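Local atomic coordinates of sulfate adenylyltransferase (Allochromatium vinosum, PDB entry 4DNX), a protein that catalyses the transfer of the adenylyl group of ATP to sulfate, forming adenosine 5'-phosphosulfate and diphosphate. Residues L84-S89 with A126-M131; P203-H208 with P381-I386; E217-D222 with E326-D331; V278-F283 with D297-G302; N332-K337 with V343-A348. One frame throughout, in Å; residues are numbered along the deposited sequence.

Interaction 1: L84-S89 with A126-M131; sequences LCLLES and AQMALM
Two leucine-methionine pairs, L84 with M131 and L86 with M128, make this a buried and wholly apolar contact between helix 125-136 and strand 86-87 with the residues leading into it. L84 and M131 reach toward each other tip to tip. The L84 methyl CD1 lies 4.2 Å from M131 SD and equally near to M131 CE. The M131 chain runs straight through chi2 and then bends at chi3 (-74°), which lays sulfur and methyl together against the leucine. M128 approaches differently. Its chain turns at chi2 (-62°) and again at chi3 (-72°), and the terminal methyl is what nears the strand, with M128 CE 4.3 Å from L86 CD1. The backbones stay well apart: the CA atoms of L84 and M131 are separated by 11.1 Å. Only the outer halves of the side chains bridge this space. The arrangement is a helix packed on a beta-sheet within the PUA-like domain. L84 and L86, two residues apart, point to the helix. C85 and L87 turn to the other side and rest on I157. Backbone bonds between C85 and I157 and between L87 and T155 tie the segment to strand 155-163. Helix residues M128 and M131 are three apart and so share one face. F149 of helix 144-149 touches L84, M128 and M131, while A64 of helix 61-70 touches L84 and M131.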
# COMPACT_ATOMS: atom_id res chain seq x y z
N LEU A 84 -21.41 -14.89 4.31
CA LEU A 84 -22.73 -14.44 4.77
C LEU A 84 -22.65 -13.08 5.46
O LEU A 84 -21.63 -12.70 6.08
CB LEU A 84 -23.32 -15.47 5.74
CG LEU A 84 -23.87 -16.76 5.10
CD1 LEU A 84 -24.09 -17.81 6.14
CD2 LEU A 84 -25.22 -16.46 4.36
N CYS A 85 -23.74 -12.33 5.34
CA CYS A 85 -23.94 -11.11 6.16
C CYS A 85 -25.15 -11.36 7.03
O CYS A 85 -26.31 -11.16 6.60
CB CYS A 85 -24.19 -9.88 5.26
SG CYS A 85 -24.36 -8.39 6.28
N LEU A 86 -24.87 -11.85 8.23
CA LEU A 86 -25.93 -12.20 9.19
C LEU A 86 -26.11 -11.06 10.17
O LEU A 86 -25.13 -10.48 10.62
CB LEU A 86 -25.53 -13.47 9.94
CG LEU A 86 -25.61 -14.78 9.14
CD1 LEU A 86 -24.96 -15.93 9.91
CD2 LEU A 86 -27.07 -15.09 8.90
N LEU A 87 -27.36 -10.80 10.53
CA LEU A 87 -27.75 -9.66 11.39
C LEU A 87 -28.79 -10.18 12.41
O LEU A 87 -29.54 -11.12 12.12
CB LEU A 87 -28.40 -8.58 10.56
CG LEU A 87 -27.58 -7.95 9.40
CD1 LEU A 87 -28.53 -7.01 8.67
CD2 LEU A 87 -26.35 -7.22 9.94
N GLU A 88 -28.88 -9.51 13.55
CA GLU A 88 -29.91 -9.82 14.51
C GLU A 88 -31.31 -9.52 13.91
O GLU A 88 -32.28 -10.27 14.09
CB GLU A 88 -29.66 -8.98 15.76
CG GLU A 88 -30.65 -9.22 16.87
CD GLU A 88 -30.73 -10.68 17.26
OE1 GLU A 88 -29.66 -11.34 17.29
OE2 GLU A 88 -31.86 -11.17 17.50
N SER A 89 -31.40 -8.43 13.15
CA SER A 89 -32.67 -8.03 12.54
C SER A 89 -32.44 -7.18 11.28
O SER A 89 -31.47 -6.44 11.20
CB SER A 89 -33.49 -7.24 13.56
OG SER A 89 -34.58 -6.61 12.93
N ALA A 126 -31.90 -25.66 11.87
CA ALA A 126 -31.42 -26.82 11.12
C ALA A 126 -30.42 -26.39 10.04
O ALA A 126 -29.40 -27.05 9.85
CB ALA A 126 -32.57 -27.60 10.52
N GLN A 127 -30.70 -25.28 9.36
CA GLN A 127 -29.77 -24.74 8.34
C GLN A 127 -28.45 -24.28 8.96
O GLN A 127 -27.38 -24.55 8.38
CB GLN A 127 -30.44 -23.59 7.58
CG GLN A 127 -31.59 -24.08 6.73
CD GLN A 127 -32.43 -22.98 6.15
OE1 GLN A 127 -32.65 -21.91 6.76
NE2 GLN A 127 -32.92 -23.21 4.95
N MET A 128 -28.51 -23.63 10.13
CA MET A 128 -27.29 -23.18 10.83
C MET A 128 -26.44 -24.36 11.24
O MET A 128 -25.22 -24.33 11.01
CB MET A 128 -27.56 -22.31 12.06
CG MET A 128 -27.94 -20.89 11.73
SD MET A 128 -26.70 -19.89 10.84
CE MET A 128 -25.45 -19.57 12.07
N ALA A 129 -27.07 -25.37 11.82
CA ALA A 129 -26.36 -26.59 12.27
C ALA A 129 -25.71 -27.30 11.10
O ALA A 129 -24.59 -27.82 11.24
CB ALA A 129 -27.30 -27.55 13.03
N LEU A 130 -26.41 -27.36 9.96
CA LEU A 130 -25.88 -28.04 8.77
C LEU A 130 -24.62 -27.29 8.30
O LEU A 130 -23.56 -27.89 8.08
CB LEU A 130 -26.92 -28.11 7.65
CG LEU A 130 -26.53 -28.76 6.31
CD1 LEU A 130 -25.93 -30.13 6.51
CD2 LEU A 130 -27.76 -28.86 5.40
N MET A 131 -24.72 -25.96 8.19
CA MET A 131 -23.57 -25.16 7.71
C MET A 131 -22.39 -25.23 8.71
O MET A 131 -21.25 -25.35 8.30
CB MET A 131 -23.97 -23.68 7.44
CG MET A 131 -24.89 -23.50 6.20
SD MET A 131 -25.17 -21.83 5.70
CE MET A 131 -26.31 -21.26 6.99

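Interaction 2: P203-H208 with P381-I386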
# COMPACT_ATOMS: atom_id res chain seq x y z
N PRO A 203 7.07 -13.12 14.00
CA PRO A 203 8.43 -13.17 13.44
C PRO A 203 8.84 -14.56 12.99
O PRO A 203 8.42 -15.57 13.57
CB PRO A 203 9.32 -12.70 14.58
CG PRO A 203 8.39 -11.79 15.41
CD PRO A 203 7.07 -12.56 15.37
N MET A 204 9.67 -14.60 11.95
CA MET A 204 10.10 -15.89 11.41
C MET A 204 11.52 -16.15 11.90
O MET A 204 12.43 -15.36 11.64
CB MET A 204 10.04 -15.83 9.89
CG MET A 204 8.59 -15.86 9.36
SD MET A 204 8.60 -15.48 7.61
CE MET A 204 9.50 -16.90 6.94
N HIS A 205 11.70 -17.24 12.66
CA HIS A 205 13.02 -17.69 13.04
C HIS A 205 13.55 -18.68 12.02
O HIS A 205 12.98 -18.83 10.92
CB HIS A 205 12.99 -18.18 14.49
CG HIS A 205 12.74 -17.05 15.43
ND1 HIS A 205 13.69 -16.09 15.69
CD2 HIS A 205 11.60 -16.64 16.04
CE1 HIS A 205 13.17 -15.17 16.48
NE2 HIS A 205 11.91 -15.49 16.72
N ARG A 206 14.69 -19.28 12.32
CA ARG A 206 15.39 -20.05 11.30
C ARG A 206 14.60 -21.21 10.74
O ARG A 206 14.77 -21.57 9.56
CB ARG A 206 16.79 -20.48 11.77
CG ARG A 206 17.81 -19.71 11.01
CD ARG A 206 19.22 -20.19 11.29
NE ARG A 206 19.52 -21.34 10.46
CZ ARG A 206 20.69 -21.98 10.46
NH1 ARG A 206 21.66 -21.58 11.28
NH2 ARG A 206 20.89 -23.03 9.67
N ALA A 207 13.73 -21.80 11.56
CA ALA A 207 12.93 -22.96 11.10
C ALA A 207 11.98 -22.56 9.98
O ALA A 207 11.85 -23.28 8.98
CB ALA A 207 12.16 -23.56 12.27
N HIS A 208 11.32 -21.42 10.15
CA HIS A 208 10.33 -20.96 9.17
C HIS A 208 11.02 -20.39 7.97
O HIS A 208 10.55 -20.57 6.84
CB HIS A 208 9.35 -19.96 9.79
CG HIS A 208 8.31 -20.63 10.64
ND1 HIS A 208 7.61 -19.98 11.63
CD2 HIS A 208 7.88 -21.92 10.65
CE1 HIS A 208 6.79 -20.84 12.22
NE2 HIS A 208 6.93 -22.02 11.65
N PRO A 381 21.20 -13.71 14.58
CA PRO A 381 21.54 -12.69 15.61
C PRO A 381 20.80 -11.36 15.43
O PRO A 381 20.41 -10.74 16.44
CB PRO A 381 23.06 -12.50 15.45
CG PRO A 381 23.52 -13.75 14.78
CD PRO A 381 22.43 -14.22 13.92
N GLU A 382 20.61 -10.89 14.19
CA GLU A 382 20.02 -9.56 14.00
C GLU A 382 18.52 -9.57 14.28
O GLU A 382 17.96 -8.56 14.73
CB GLU A 382 20.23 -9.08 12.55
CG GLU A 382 21.70 -8.99 12.20
CD GLU A 382 22.29 -10.29 11.62
OE1 GLU A 382 23.43 -10.16 11.11
OE2 GLU A 382 21.68 -11.39 11.71
N VAL A 383 17.90 -10.71 14.02
CA VAL A 383 16.47 -10.90 14.33
C VAL A 383 16.33 -11.01 15.88
O VAL A 383 15.47 -10.36 16.52
CB VAL A 383 15.90 -12.14 13.60
CG1 VAL A 383 14.43 -12.40 14.01
CG2 VAL A 383 15.98 -11.96 12.00
N ALA A 384 17.17 -11.84 16.49
CA ALA A 384 17.17 -11.96 17.95
C ALA A 384 17.33 -10.58 18.60
O ALA A 384 16.67 -10.28 19.63
CB ALA A 384 18.29 -12.90 18.40
N GLN A 385 18.25 -9.76 18.07
CA GLN A 385 18.50 -8.46 18.71
C GLN A 385 17.25 -7.57 18.70
O GLN A 385 16.94 -6.90 19.72
CB GLN A 385 19.67 -7.71 18.09
CG GLN A 385 20.18 -6.60 18.97
CD GLN A 385 20.73 -7.15 20.29
OE1 GLN A 385 21.59 -8.05 20.29
NE2 GLN A 385 20.21 -6.66 21.41
N ILE A 386 16.56 -7.55 17.58
CA ILE A 386 15.33 -6.74 17.42
C ILE A 386 14.30 -7.14 18.49
O ILE A 386 13.75 -6.27 19.21
CB ILE A 386 14.76 -6.86 16.02
CG1 ILE A 386 15.61 -6.02 15.06
CG2 ILE A 386 13.24 -6.45 15.94
CD1 ILE A 386 15.29 -6.30 13.60
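The first torsion of H205 (chi1 -67°) sets its imidazole beside the backbone N, and that of V383 (176°) swings CG1 opposite its own N; together they bring ring and methyl into contact. H205 CE1 lies 3.9 Å from V383 CG1, and H205 ND1 is 4.1 Å from the same methyl. The two side chains cross obliquely. V383 CG1 also comes within 4.3 Å of the backbone atom M204 O, so one methyl group serves both residues. The M204 side chain itself leads away and packs on M250 of helix 240-254.

No hydrogen bond joins the two segments. The polar edge of the ring is nevertheless occupied, since H205 ND1 is hydrogen-bonded to S379 OG, just before the second segment. That bond probably helps to fix how the ring is turned. V364, L368 and L387 also touch the imidazole, which therefore sits in mostly apolar surroundings.

H205 is the N-cap residue of helix 206-219. Its carbonyl O receives a weak bond from H208 N, at 3.2 Å. The contact thus fastens the start of this helix to the first turn of the C-terminal helix 381-393. H205 and H208 are the two histidines of the HXXH motif, a signature of ATP sulfurylases that in relatives lies at the nucleotide site.

Interaction 3: E217-D222 with E326-D331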
# COMPACT_ATOMS: atom_id res chain seq x y z
N GLU A 217 13.34 -24.22 -3.23
CA GLU A 217 14.27 -25.09 -3.97
C GLU A 217 13.51 -26.26 -4.59
O GLU A 217 13.80 -26.69 -5.72
CB GLU A 217 15.38 -25.62 -3.05
CG GLU A 217 16.46 -26.45 -3.79
CD GLU A 217 17.52 -27.04 -2.86
OE1 GLU A 217 17.96 -26.32 -1.93
OE2 GLU A 217 17.93 -28.21 -3.08
N ALA A 218 12.50 -26.76 -3.88
CA ALA A 218 11.80 -27.98 -4.32
C ALA A 218 10.99 -27.75 -5.60
O ALA A 218 10.89 -28.64 -6.45
CB ALA A 218 10.89 -28.52 -3.20
N VAL A 219 10.41 -26.57 -5.71
CA VAL A 219 9.50 -26.27 -6.82
C VAL A 219 10.14 -25.31 -7.84
O VAL A 219 9.47 -24.87 -8.79
CB VAL A 219 8.13 -25.73 -6.31
CG1 VAL A 219 7.62 -26.59 -5.13
CG2 VAL A 219 8.21 -24.24 -5.90
N GLU A 220 11.44 -25.04 -7.64
CA GLU A 220 12.24 -24.10 -8.44
C GLU A 220 11.62 -22.71 -8.50
O GLU A 220 11.53 -22.11 -9.58
CB GLU A 220 12.50 -24.66 -9.85
CG GLU A 220 13.53 -25.78 -9.88
CD GLU A 220 13.40 -26.70 -11.11
OE1 GLU A 220 14.04 -27.77 -11.11
OE2 GLU A 220 12.67 -26.36 -12.07
N ALA A 221 11.17 -22.20 -7.35
CA ALA A 221 10.54 -20.88 -7.29
C ALA A 221 11.53 -19.73 -7.44
O ALA A 221 12.72 -19.80 -7.04
CB ALA A 221 9.77 -20.71 -6.00
N ASP A 222 11.03 -18.64 -7.99
CA ASP A 222 11.80 -17.42 -8.14
C ASP A 222 11.66 -16.50 -6.92
O ASP A 222 12.48 -15.60 -6.71
CB ASP A 222 11.24 -16.69 -9.36
CG ASP A 222 11.47 -17.46 -10.65
OD1 ASP A 222 12.63 -17.80 -10.93
OD2 ASP A 222 10.46 -17.75 -11.33
N GLU A 326 -0.58 -25.19 -6.41
CA GLU A 326 -0.13 -26.50 -5.90
C GLU A 326 0.26 -26.36 -4.43
O GLU A 326 0.66 -25.29 -4.01
CB GLU A 326 1.08 -26.99 -6.70
CG GLU A 326 0.75 -27.35 -8.14
CD GLU A 326 1.97 -27.83 -8.89
OE1 GLU A 326 2.26 -27.27 -9.98
OE2 GLU A 326 2.66 -28.75 -8.37
N ILE A 327 0.15 -27.45 -3.67
CA ILE A 327 0.48 -27.39 -2.25
C ILE A 327 1.89 -27.96 -2.07
O ILE A 327 2.20 -29.02 -2.61
CB ILE A 327 -0.51 -28.22 -1.40
CG1 ILE A 327 -1.97 -27.68 -1.56
CG2 ILE A 327 -0.07 -28.25 0.10
CD1 ILE A 327 -2.13 -26.15 -1.48
N PHE A 328 2.71 -27.24 -1.31
CA PHE A 328 3.95 -27.79 -0.80
C PHE A 328 3.65 -28.33 0.60
O PHE A 328 3.26 -27.55 1.48
CB PHE A 328 5.05 -26.72 -0.68
CG PHE A 328 6.35 -27.29 -0.13
CD1 PHE A 328 6.66 -27.21 1.22
CD2 PHE A 328 7.21 -27.97 -0.98
CE1 PHE A 328 7.87 -27.80 1.71
CE2 PHE A 328 8.42 -28.54 -0.50
CZ PHE A 328 8.72 -28.44 0.85
N ARG A 329 3.80 -29.64 0.77
CA ARG A 329 3.40 -30.30 2.02
C ARG A 329 4.58 -30.28 2.98
O ARG A 329 5.56 -31.00 2.77
CB ARG A 329 2.95 -31.73 1.73
CG ARG A 329 1.63 -31.81 1.01
CD ARG A 329 1.24 -33.26 0.65
NE ARG A 329 -0.10 -33.27 0.07
CZ ARG A 329 -0.87 -34.35 -0.06
NH1 ARG A 329 -0.42 -35.54 0.33
NH2 ARG A 329 -2.07 -34.24 -0.60
N ALA A 330 4.47 -29.43 4.00
CA ALA A 330 5.52 -29.29 5.02
C ALA A 330 5.27 -30.19 6.23
O ALA A 330 4.20 -30.80 6.38
CB ALA A 330 5.61 -27.83 5.45
N ASP A 331 6.29 -30.31 7.08
CA ASP A 331 6.21 -31.10 8.31
C ASP A 331 7.24 -30.50 9.28
O ASP A 331 7.95 -29.54 8.91
CB ASP A 331 6.51 -32.57 8.00
CG ASP A 331 5.99 -33.53 9.07
OD1 ASP A 331 5.72 -33.11 10.20
OD2 ASP A 331 5.88 -34.74 8.76
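Apolar contact carries this pairing, and the phenyl ring of F328 is at its centre. F328 CE2 lies 3.7 Å from A218 CB. The adjoining ring atom, F328 CD2, is 4.4 Å from V219 CG1, a looser touch. Both methyl groups approach the ring obliquely. The ring reaches the helix because F328 CG stands opposite its backbone N (chi1 179°), which carries the phenyl out from the strand. A215, one turn earlier in the helix, touches the ring as well. V219 has further apolar support from V196 and also packs on H291.

Backbone bonds act within each element and none crosses between them. Helix 206-219 stops here in a Schellman motif. E220 takes a positive phi (54°), and a weak bond of 3.5 Å runs from E220 N to E217 O. On the other side, F328 is bonded through its backbone to F292 and I294 of the adjoining strand.

Charged groups lie off the contact. R329 forms a salt bridge with D315, and D331 forms one with R296.

The contact lies near the surface, and A218 is exposed. It is a helix-on-sheet contact of the Rossmann-like fold. Helix 206-219 links parallel strands 195-200 and 223-230, and its C-terminal end here rests against an edge strand of the parallel sheet, 326-329.

Interaction 4: V278-F283 with D297-G302; sequences VLHAYF and DHAGVG
The imidazole of H280 meets the imidazole of H298 rim to rim, with neither ring over the face of the other. H280 lies on helix 274-287. H298 belongs to the loop after strand 291-294 of the Rossmann-like domain, in the GRDHAG sequence that is a family motif of ATP sulfurylases. A hydrogen bond of 2.9 Å joins H280 ND1 to H298 NE2, and either nitrogen could be the donor. The angle at the hydrogen is 154°, so the bond is moderately bent. Each nitrogen lies in the plane of the partner ring, although the two planes stand at 86°. The bond thus runs along the line where the two nearly perpendicular planes meet. H298 gets there with its ring opposite the backbone N (chi1 -174°).

A second, apolar touch lies beside it: A299 CB is 4.1 Å from H280 CE1. A leucine in place of H280 would probably leave H298 NE2 without this mate and the H298 ring less fixed in rotation.

The loop is shaped by a type II beta turn from D297 to G300. H298 and A299 are its two central residues, and both side chains point to the helix. F292, A277 and A310 also touch the H298 ring. Within the helix, H280 O sits 4.0 Å above the plane of the F283 ring, over its centre.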
# COMPACT_ATOMS: atom_id res chain seq x y z
N VAL A 278 -8.35 -24.78 2.25
CA VAL A 278 -8.82 -24.63 0.87
C VAL A 278 -9.10 -23.15 0.54
O VAL A 278 -8.78 -22.67 -0.59
CB VAL A 278 -10.08 -25.50 0.60
CG1 VAL A 278 -10.52 -25.33 -0.84
CG2 VAL A 278 -9.71 -26.99 0.91
N LEU A 279 -9.72 -22.44 1.48
CA LEU A 279 -9.93 -21.00 1.29
C LEU A 279 -8.60 -20.26 1.10
O LEU A 279 -8.47 -19.40 0.19
CB LEU A 279 -10.68 -20.43 2.50
CG LEU A 279 -11.02 -18.96 2.35
CD1 LEU A 279 -11.99 -18.74 1.15
CD2 LEU A 279 -11.65 -18.44 3.68
N HIS A 280 -7.61 -20.58 1.95
CA HIS A 280 -6.23 -20.04 1.83
C HIS A 280 -5.63 -20.28 0.46
O HIS A 280 -5.09 -19.34 -0.12
CB HIS A 280 -5.32 -20.66 2.87
CG HIS A 280 -5.57 -20.19 4.26
ND1 HIS A 280 -4.95 -20.78 5.35
CD2 HIS A 280 -6.35 -19.20 4.75
CE1 HIS A 280 -5.34 -20.16 6.46
NE2 HIS A 280 -6.18 -19.19 6.12
N ALA A 281 -5.75 -21.50 -0.07
CA ALA A 281 -5.24 -21.81 -1.41
C ALA A 281 -5.96 -20.98 -2.48
O ALA A 281 -5.34 -20.41 -3.41
CB ALA A 281 -5.32 -23.33 -1.70
N TYR A 282 -7.27 -20.84 -2.30
CA TYR A 282 -8.08 -20.08 -3.25
C TYR A 282 -7.59 -18.63 -3.38
O TYR A 282 -7.29 -18.16 -4.51
CB TYR A 282 -9.51 -20.11 -2.76
CG TYR A 282 -10.52 -19.46 -3.71
CD1 TYR A 282 -10.61 -18.07 -3.80
CD2 TYR A 282 -11.36 -20.25 -4.46
CE1 TYR A 282 -11.53 -17.48 -4.72
CE2 TYR A 282 -12.29 -19.71 -5.35
CZ TYR A 282 -12.36 -18.31 -5.47
OH TYR A 282 -13.27 -17.78 -6.36
N PHE A 283 -7.47 -17.92 -2.25
CA PHE A 283 -7.07 -16.52 -2.36
C PHE A 283 -5.59 -16.29 -2.70
O PHE A 283 -5.24 -15.26 -3.30
CB PHE A 283 -7.62 -15.61 -1.24
CG PHE A 283 -7.08 -15.83 0.15
CD1 PHE A 283 -5.86 -15.28 0.54
CD2 PHE A 283 -7.91 -16.42 1.12
CE1 PHE A 283 -5.41 -15.42 1.91
CE2 PHE A 283 -7.50 -16.58 2.46
CZ PHE A 283 -6.25 -16.06 2.87
N ASP A 297 -1.21 -29.45 11.14
CA ASP A 297 -2.26 -28.73 11.85
C ASP A 297 -2.57 -27.36 11.30
O ASP A 297 -2.93 -26.44 12.02
CB ASP A 297 -1.95 -28.70 13.36
CG ASP A 297 -2.05 -30.10 14.00
OD1 ASP A 297 -1.05 -30.57 14.62
OD2 ASP A 297 -3.13 -30.74 13.86
N HIS A 298 -2.42 -27.20 9.99
CA HIS A 298 -2.64 -25.91 9.38
C HIS A 298 -4.04 -25.36 9.69
O HIS A 298 -5.02 -26.07 9.49
CB HIS A 298 -2.41 -26.02 7.87
CG HIS A 298 -2.49 -24.70 7.16
ND1 HIS A 298 -1.39 -23.89 6.97
CD2 HIS A 298 -3.54 -24.05 6.60
CE1 HIS A 298 -1.76 -22.80 6.30
NE2 HIS A 298 -3.06 -22.87 6.08
N ALA A 299 -4.09 -24.11 10.17
CA ALA A 299 -5.34 -23.37 10.50
C ALA A 299 -6.20 -24.08 11.57
O ALA A 299 -7.41 -23.80 11.69
CB ALA A 299 -6.17 -23.12 9.23
N GLY A 300 -5.58 -24.95 12.34
CA GLY A 300 -6.30 -25.78 13.32
C GLY A 300 -6.52 -25.11 14.67
O GLY A 300 -6.05 -23.99 14.91
N VAL A 301 -7.31 -25.78 15.49
CA VAL A 301 -7.56 -25.41 16.89
C VAL A 301 -7.91 -26.69 17.63
O VAL A 301 -8.43 -27.63 17.01
CB VAL A 301 -8.71 -24.34 16.99
CG1 VAL A 301 -10.03 -24.87 16.52
CG2 VAL A 301 -8.80 -23.73 18.38
N GLY A 302 -7.59 -26.75 18.92
CA GLY A 302 -7.99 -27.87 19.78
C GLY A 302 -7.57 -29.21 19.19
O GLY A 302 -6.47 -29.33 18.63

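Interaction 5: N332-K337 with V343-A348; sequences NTAYSK and VMMRDA
A334 and V343 form a hydrogen-bonded antiparallel pair, with both of its backbone bonds made. A334 N to V343 O and V343 N to A334 O are each 2.9 Å, and the second is nearly straight at 169°. T333 and M344 are the neighbouring non-hydrogen-bonded pair, and their CA atoms come within 4.2 Å. The next bond, M345 N to N332 O, is longer at 3.2 Å and lies in the carbonyl plane. A water also donates to N332 O and accepts from R346 N, so this carbonyl grips both the strand end and the turn after it.

The M345 side chain folds back over the partner strand. Its CG is 3.7 Å from A334 CB, and a bend at chi3 (-88°) turns CE onto N332 CB, 3.5 Å away. An alanine at M345 would probably open a gap over A334 and leave N332 CB without its apolar cover. Further along the strand, S336 CB meets V343 CG2. The S336 hydroxyl is held by H351 and L339.

Residues 345-347 form a 3-10 turn. There R346 NE makes a salt bridge with D347 OD1, met from above the carboxylate plane. M344 SD lies 3.7 Å above the plane of the R346 guanidinium, offset toward its rim, and R346 NH2 is bonded to R329 O.

The hairpin of strands 333-336 and 341-344 belongs to a small antiparallel sheet. Strand 356-357 pairs with the other edge of 333-336, where Y335 is bonded to I357. T333 and M344 pack on M214 of helix 206-219.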
# COMPACT_ATOMS: atom_id res chain seq x y z
N ASN A 332 7.31 -31.04 10.49
CA ASN A 332 8.21 -30.55 11.54
C ASN A 332 9.67 -30.51 11.06
O ASN A 332 10.12 -31.41 10.34
CB ASN A 332 8.16 -31.46 12.77
CG ASN A 332 6.78 -31.47 13.47
OD1 ASN A 332 6.11 -30.44 13.56
ND2 ASN A 332 6.40 -32.63 13.98
N THR A 333 10.37 -29.47 11.46
CA THR A 333 11.81 -29.32 11.15
C THR A 333 12.67 -29.48 12.39
O THR A 333 12.17 -29.43 13.53
CB THR A 333 12.16 -27.92 10.58
OG1 THR A 333 11.86 -26.91 11.57
CG2 THR A 333 11.41 -27.59 9.29
N ALA A 334 13.96 -29.69 12.18
CA ALA A 334 14.95 -29.76 13.26
C ALA A 334 16.28 -29.38 12.62
O ALA A 334 16.38 -29.36 11.40
CB ALA A 334 15.04 -31.16 13.84
N TYR A 335 17.27 -29.06 13.44
CA TYR A 335 18.59 -28.79 12.94
C TYR A 335 19.30 -30.13 12.92
O TYR A 335 19.37 -30.82 13.93
CB TYR A 335 19.36 -27.85 13.90
CG TYR A 335 20.78 -27.54 13.44
CD1 TYR A 335 21.02 -26.54 12.49
CD2 TYR A 335 21.87 -28.24 13.96
CE1 TYR A 335 22.32 -26.24 12.07
CE2 TYR A 335 23.17 -27.96 13.53
CZ TYR A 335 23.37 -26.95 12.58
OH TYR A 335 24.67 -26.68 12.20
N SER A 336 19.81 -30.49 11.74
CA SER A 336 20.62 -31.69 11.59
C SER A 336 22.08 -31.40 11.90
O SER A 336 22.70 -30.57 11.23
CB SER A 336 20.58 -32.21 10.14
OG SER A 336 21.56 -33.24 9.99
N LYS A 337 22.62 -32.10 12.90
CA LYS A 337 24.02 -31.96 13.25
C LYS A 337 24.88 -32.53 12.12
O LYS A 337 25.98 -32.03 11.87
CB LYS A 337 24.33 -32.76 14.51
CG LYS A 337 23.72 -32.17 15.77
CD LYS A 337 24.26 -32.90 16.97
CE LYS A 337 23.13 -33.33 17.87
NZ LYS A 337 23.67 -34.11 18.99
N VAL A 343 16.40 -29.06 8.51
CA VAL A 343 15.74 -29.95 7.55
C VAL A 343 14.35 -30.32 8.07
O VAL A 343 14.06 -30.19 9.28
CB VAL A 343 16.56 -31.24 7.29
CG1 VAL A 343 17.88 -30.91 6.60
CG2 VAL A 343 16.83 -32.04 8.59
N MET A 344 13.49 -30.80 7.17
CA MET A 344 12.30 -31.54 7.58
C MET A 344 12.74 -32.94 8.00
O MET A 344 13.34 -33.70 7.23
CB MET A 344 11.26 -31.59 6.46
CG MET A 344 10.32 -30.41 6.51
SD MET A 344 9.21 -30.36 5.08
CE MET A 344 10.34 -30.13 3.70
N MET A 345 12.42 -33.30 9.24
CA MET A 345 12.86 -34.58 9.80
C MET A 345 12.46 -35.78 8.93
O MET A 345 13.25 -36.71 8.72
CB MET A 345 12.34 -34.71 11.22
CG MET A 345 12.76 -33.55 12.14
SD MET A 345 12.49 -33.93 13.88
CE MET A 345 10.81 -33.37 14.05
N ARG A 346 11.25 -35.71 8.38
CA ARG A 346 10.69 -36.76 7.52
C ARG A 346 11.55 -37.04 6.27
O ARG A 346 11.54 -38.15 5.75
CB ARG A 346 9.22 -36.43 7.14
CG ARG A 346 9.04 -35.21 6.25
CD ARG A 346 8.13 -35.47 5.04
NE ARG A 346 8.38 -34.49 3.97
CZ ARG A 346 7.49 -33.61 3.50
NH1 ARG A 346 6.26 -33.57 3.98
NH2 ARG A 346 7.84 -32.76 2.53
N ASP A 347 12.33 -36.05 5.86
CA ASP A 347 13.13 -36.12 4.64
C ASP A 347 14.58 -36.48 4.91
O ASP A 347 15.39 -36.54 3.99
CB ASP A 347 13.04 -34.80 3.87
CG ASP A 347 11.66 -34.60 3.23
OD1 ASP A 347 10.94 -35.61 3.07
OD2 ASP A 347 11.29 -33.44 2.90
N ALA A 348 14.90 -36.74 6.18
CA ALA A 348 16.21 -37.25 6.54
C ALA A 348 16.05 -38.62 7.26
O ALA A 348 16.28 -38.73 8.47
CB ALA A 348 16.96 -36.24 7.42
O HOH W 1 9.32 -33.80 9.37

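In the fold
Interaction 1 stands apart in the PUA-like domain, its centre at least 22 Å from the centres of the others. It is buried and purely apolar. Interactions 2 to 5 share the ATP-sulfurylase region. Interactions 2 and 3 use opposite ends of helix 206-219: the first is buried at the N-terminal end, the second is at the surface. Interaction 4 lies nearest the chain centre and joins two side chains by a hydrogen bond. Interaction 5 relies on backbone bonds. It also touches interactions 2 and 3, through T333 on A207 and M344 on F328. Interactions 3 and 4 meet where I327 packs on A281, across strand 326-329 from F328.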